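Local coordinates for teichoic acid D-alanine hydrolase (Staphylococcus aureus, PDB 5ZH8), which removes D-alanyl esters from wall teichoic acid and lipoteichoic acid and affects methicillin resistance and cell wall structure, at residues Y186-K198 with D213-E225. Sequence-based numbering, arbitrary orientation.
Sequences YKNLDQAVKAIQK and DGNYLVLAKVIEE
L189, V193 and I196 form the apolar face that helix 189-198 turns to helix 213-225. L189 is a knob in a hole made by L217, A220, K221 and E224. With CG anti to the backbone N (chi1 -178°), it sends both methyls to the other helix. One branch, L189 CD1, reaches L217 CD2 at 4.1 Å. The other, L189 CD2, meets A220 CB at 3.9 Å and also touches the carboxylate end of E224. V193 splits its branches: CG1 packs on V218 CG2 at 4.0 Å, and CG2 lies against the backbone O of L217 at 3.3 Å. I196 extends CD1 onto the backbone of G214, where there is no side chain, and its CG2 touches V218 CG2.

Both helices belong to the helical part of the beta-lactamase fold, and the axes of the two helical segments run at 122° to each other. Helix 167-171 packs on V218 from outside the pair. D213, at the start of its segment, makes a salt bridge to K130.

The polar contacts gather beside L189. The K221 chain kinks twice beyond CB and brings NZ between two carboxylates. K221 NZ bonds D190 OD1 at 2.8 Å, on the syn side but 30° out of the carboxylate plane. K221 NZ also bonds E224 OE1 at 2.7 Å. The lysine charge probably offsets the two acids, whose D190 OD1 and E224 OE1 lie 4.2 Å apart. A water donates to D190 OD2 and weakly accepts from K221 NZ. E224 OE2 is held separately by Y231 N.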
# COMPACT_ATOMS: atom_id res chain seq x y z
N TYR A 186 -9.26 16.76 15.36
CA TYR A 186 -10.58 17.08 14.82
C TYR A 186 -11.62 16.06 15.27
O TYR A 186 -11.50 14.87 14.99
CB TYR A 186 -10.54 17.16 13.29
CG TYR A 186 -9.43 18.04 12.73
CD1 TYR A 186 -8.94 19.14 13.45
CD2 TYR A 186 -8.89 17.78 11.48
CE1 TYR A 186 -7.93 19.93 12.94
CE2 TYR A 186 -7.88 18.57 10.96
CZ TYR A 186 -7.40 19.65 11.69
OH TYR A 186 -6.41 20.43 11.16
N LYS A 187 -12.62 16.55 15.99
CA LYS A 187 -13.63 15.70 16.61
C LYS A 187 -14.84 15.50 15.73
O LYS A 187 -15.67 14.64 16.02
CB LYS A 187 -14.09 16.33 17.93
CG LYS A 187 -12.96 16.66 18.90
CD LYS A 187 -12.14 15.44 19.31
CE LYS A 187 -12.94 14.45 20.14
NZ LYS A 187 -12.08 13.38 20.74
N ASN A 188 -14.96 16.29 14.66
CA ASN A 188 -16.17 16.28 13.84
C ASN A 188 -15.94 16.81 12.43
O ASN A 188 -14.88 17.37 12.13
CB ASN A 188 -17.27 17.09 14.52
CG ASN A 188 -16.83 18.50 14.85
OD1 ASN A 188 -16.40 19.24 13.97
ND2 ASN A 188 -16.95 18.87 16.11
N LEU A 189 -16.95 16.64 11.58
CA LEU A 189 -16.90 17.12 10.20
C LEU A 189 -16.61 18.62 10.14
O LEU A 189 -15.83 19.06 9.30
CB LEU A 189 -18.22 16.81 9.48
CG LEU A 189 -18.34 17.19 8.00
CD1 LEU A 189 -17.28 16.49 7.17
CD2 LEU A 189 -19.72 16.87 7.48
N ASP A 190 -17.24 19.39 11.02
CA ASP A 190 -17.10 20.85 11.05
C ASP A 190 -15.64 21.29 11.18
O ASP A 190 -15.17 22.14 10.41
CB ASP A 190 -17.93 21.48 12.18
CG ASP A 190 -19.35 21.81 11.74
OD1 ASP A 190 -20.17 20.88 11.58
OD2 ASP A 190 -19.66 23.01 11.57
N GLN A 191 -14.93 20.73 12.15
CA GLN A 191 -13.53 21.08 12.38
C GLN A 191 -12.66 20.71 11.18
O GLN A 191 -11.76 21.45 10.81
CB GLN A 191 -13.00 20.41 13.65
CG GLN A 191 -13.60 20.98 14.92
CD GLN A 191 -13.07 20.31 16.18
OE1 GLN A 191 -12.01 19.69 16.17
NE2 GLN A 191 -13.81 20.45 17.28
N ALA A 192 -12.94 19.55 10.58
CA ALA A 192 -12.21 19.11 9.39
C ALA A 192 -12.36 20.10 8.24
O ALA A 192 -11.37 20.49 7.62
CB ALA A 192 -12.68 17.73 8.96
N VAL A 193 -13.60 20.51 7.95
CA VAL A 193 -13.87 21.44 6.85
C VAL A 193 -13.44 22.88 7.19
O VAL A 193 -13.09 23.64 6.30
CB VAL A 193 -15.35 21.40 6.39
CG1 VAL A 193 -15.63 22.43 5.30
CG2 VAL A 193 -15.71 20.00 5.92
N LYS A 194 -13.47 23.23 8.47
CA LYS A 194 -12.93 24.52 8.91
C LYS A 194 -11.40 24.52 8.86
O LYS A 194 -10.78 25.56 8.70
CB LYS A 194 -13.46 24.91 10.29
CG LYS A 194 -14.53 26.00 10.20
CD LYS A 194 -15.55 25.99 11.33
CE LYS A 194 -16.61 27.07 11.10
NZ LYS A 194 -17.36 27.48 12.33
N ALA A 195 -10.79 23.35 8.98
CA ALA A 195 -9.35 23.21 8.76
C ALA A 195 -8.99 23.38 7.29
O ALA A 195 -8.05 24.10 6.96
CB ALA A 195 -8.85 21.86 9.28
N ILE A 196 -9.76 22.73 6.41
CA ILE A 196 -9.57 22.81 4.95
C ILE A 196 -9.74 24.23 4.43
O ILE A 196 -9.08 24.63 3.47
CB ILE A 196 -10.62 21.93 4.21
CG1 ILE A 196 -10.34 20.44 4.41
CG2 ILE A 196 -10.67 22.25 2.72
CD1 ILE A 196 -11.53 19.56 4.09
N GLN A 197 -10.65 24.97 5.04
CA GLN A 197 -10.90 26.35 4.63
C GLN A 197 -9.68 27.24 4.93
O GLN A 197 -9.33 28.08 4.11
CB GLN A 197 -12.18 26.90 5.28
CG GLN A 197 -12.64 28.25 4.76
CD GLN A 197 -11.94 29.43 5.39
OE1 GLN A 197 -11.51 29.38 6.53
NE2 GLN A 197 -11.83 30.51 4.63
N LYS A 198 -9.04 27.03 6.08
CA LYS A 198 -7.82 27.76 6.42
C LYS A 198 -6.68 27.46 5.44
O LYS A 198 -5.99 28.39 4.99
CB LYS A 198 -7.39 27.46 7.87
CG LYS A 198 -6.29 28.36 8.42
CD LYS A 198 -6.74 29.79 8.60
CE LYS A 198 -5.70 30.60 9.36
NZ LYS A 198 -6.08 32.03 9.55
N ASP A 213 -9.75 13.66 -0.58
CA ASP A 213 -10.86 13.36 0.33
C ASP A 213 -11.54 14.64 0.77
O ASP A 213 -12.76 14.67 0.92
CB ASP A 213 -10.36 12.61 1.57
CG ASP A 213 -9.93 11.20 1.27
OD1 ASP A 213 -10.22 10.70 0.17
OD2 ASP A 213 -9.30 10.58 2.16
N GLY A 214 -10.74 15.69 0.99
CA GLY A 214 -11.24 16.99 1.43
C GLY A 214 -12.39 17.54 0.62
O GLY A 214 -13.31 18.12 1.19
N ASN A 215 -12.35 17.35 -0.70
CA ASN A 215 -13.43 17.82 -1.56
C ASN A 215 -14.76 17.28 -1.06
O ASN A 215 -15.71 18.03 -0.87
CB ASN A 215 -13.22 17.38 -3.01
CG ASN A 215 -12.13 18.16 -3.72
OD1 ASN A 215 -12.03 19.40 -3.62
ND2 ASN A 215 -11.31 17.44 -4.47
N TYR A 216 -14.83 15.97 -0.85
CA TYR A 216 -16.09 15.34 -0.45
C TYR A 216 -16.43 15.55 1.03
O TYR A 216 -17.58 15.37 1.43
CB TYR A 216 -16.13 13.86 -0.85
CG TYR A 216 -16.55 13.69 -2.29
CD1 TYR A 216 -15.77 14.20 -3.33
CD2 TYR A 216 -17.74 13.07 -2.63
CE1 TYR A 216 -16.15 14.06 -4.65
CE2 TYR A 216 -18.14 12.93 -3.95
CZ TYR A 216 -17.34 13.43 -4.95
OH TYR A 216 -17.73 13.31 -6.27
N LEU A 217 -15.44 15.95 1.84
CA LEU A 217 -15.73 16.41 3.21
C LEU A 217 -16.45 17.77 3.19
O LEU A 217 -17.39 17.98 3.95
CB LEU A 217 -14.45 16.51 4.05
CG LEU A 217 -13.72 15.19 4.31
CD1 LEU A 217 -12.41 15.45 5.04
CD2 LEU A 217 -14.59 14.22 5.09
N VAL A 218 -16.02 18.67 2.30
CA VAL A 218 -16.70 19.95 2.09
C VAL A 218 -18.12 19.76 1.55
O VAL A 218 -19.05 20.46 1.95
CB VAL A 218 -15.93 20.84 1.08
CG1 VAL A 218 -16.77 22.05 0.66
CG2 VAL A 218 -14.59 21.26 1.64
N LEU A 219 -18.26 18.82 0.62
CA LEU A 219 -19.58 18.49 0.05
C LEU A 219 -20.51 17.88 1.09
O LEU A 219 -21.70 18.16 1.09
CB LEU A 219 -19.45 17.52 -1.13
CG LEU A 219 -18.95 18.11 -2.46
CD1 LEU A 219 -18.76 17.00 -3.48
CD2 LEU A 219 -19.86 19.22 -2.97
N ALA A 220 -19.96 17.05 1.97
CA ALA A 220 -20.74 16.49 3.07
C ALA A 220 -21.26 17.60 3.99
O ALA A 220 -22.40 17.54 4.46
CB ALA A 220 -19.91 15.49 3.86
N LYS A 221 -20.44 18.62 4.25
CA LYS A 221 -20.85 19.74 5.09
C LYS A 221 -21.90 20.61 4.38
O LYS A 221 -22.83 21.12 5.02
CB LYS A 221 -19.64 20.59 5.49
CG LYS A 221 -19.94 21.66 6.52
CD LYS A 221 -20.30 21.05 7.87
CE LYS A 221 -21.46 21.79 8.54
NZ LYS A 221 -22.09 20.97 9.61
N VAL A 222 -21.74 20.77 3.06
CA VAL A 222 -22.73 21.46 2.23
C VAL A 222 -24.10 20.77 2.40
O VAL A 222 -25.12 21.44 2.60
CB VAL A 222 -22.31 21.47 0.73
CG1 VAL A 222 -23.48 21.88 -0.17
CG2 VAL A 222 -21.12 22.40 0.51
N ILE A 223 -24.09 19.44 2.32
CA ILE A 223 -25.31 18.65 2.52
C ILE A 223 -25.91 18.97 3.88
O ILE A 223 -27.11 19.22 3.99
CB ILE A 223 -25.04 17.13 2.39
CG1 ILE A 223 -24.70 16.77 0.94
CG2 ILE A 223 -26.23 16.31 2.86
CD1 ILE A 223 -24.04 15.43 0.77
N GLU A 224 -25.09 18.95 4.92
CA GLU A 224 -25.57 19.21 6.27
C GLU A 224 -26.16 20.62 6.40
O GLU A 224 -27.21 20.80 7.01
CB GLU A 224 -24.46 19.01 7.30
CG GLU A 224 -24.13 17.55 7.57
CD GLU A 224 -23.18 17.38 8.73
OE1 GLU A 224 -22.48 18.35 9.10
OE2 GLU A 224 -23.14 16.25 9.28
N GLU A 225 -25.47 21.60 5.81
CA GLU A 225 -25.85 23.01 5.93
C GLU A 225 -27.16 23.32 5.21
O GLU A 225 -27.99 24.03 5.75
CB GLU A 225 -24.73 23.90 5.38
CG GLU A 225 -24.86 25.38 5.73
CD GLU A 225 -24.60 25.67 7.20
OE1 GLU A 225 -23.77 24.95 7.82
OE2 GLU A 225 -25.22 26.62 7.72
O HOH W 1 -22.64 23.46 11.96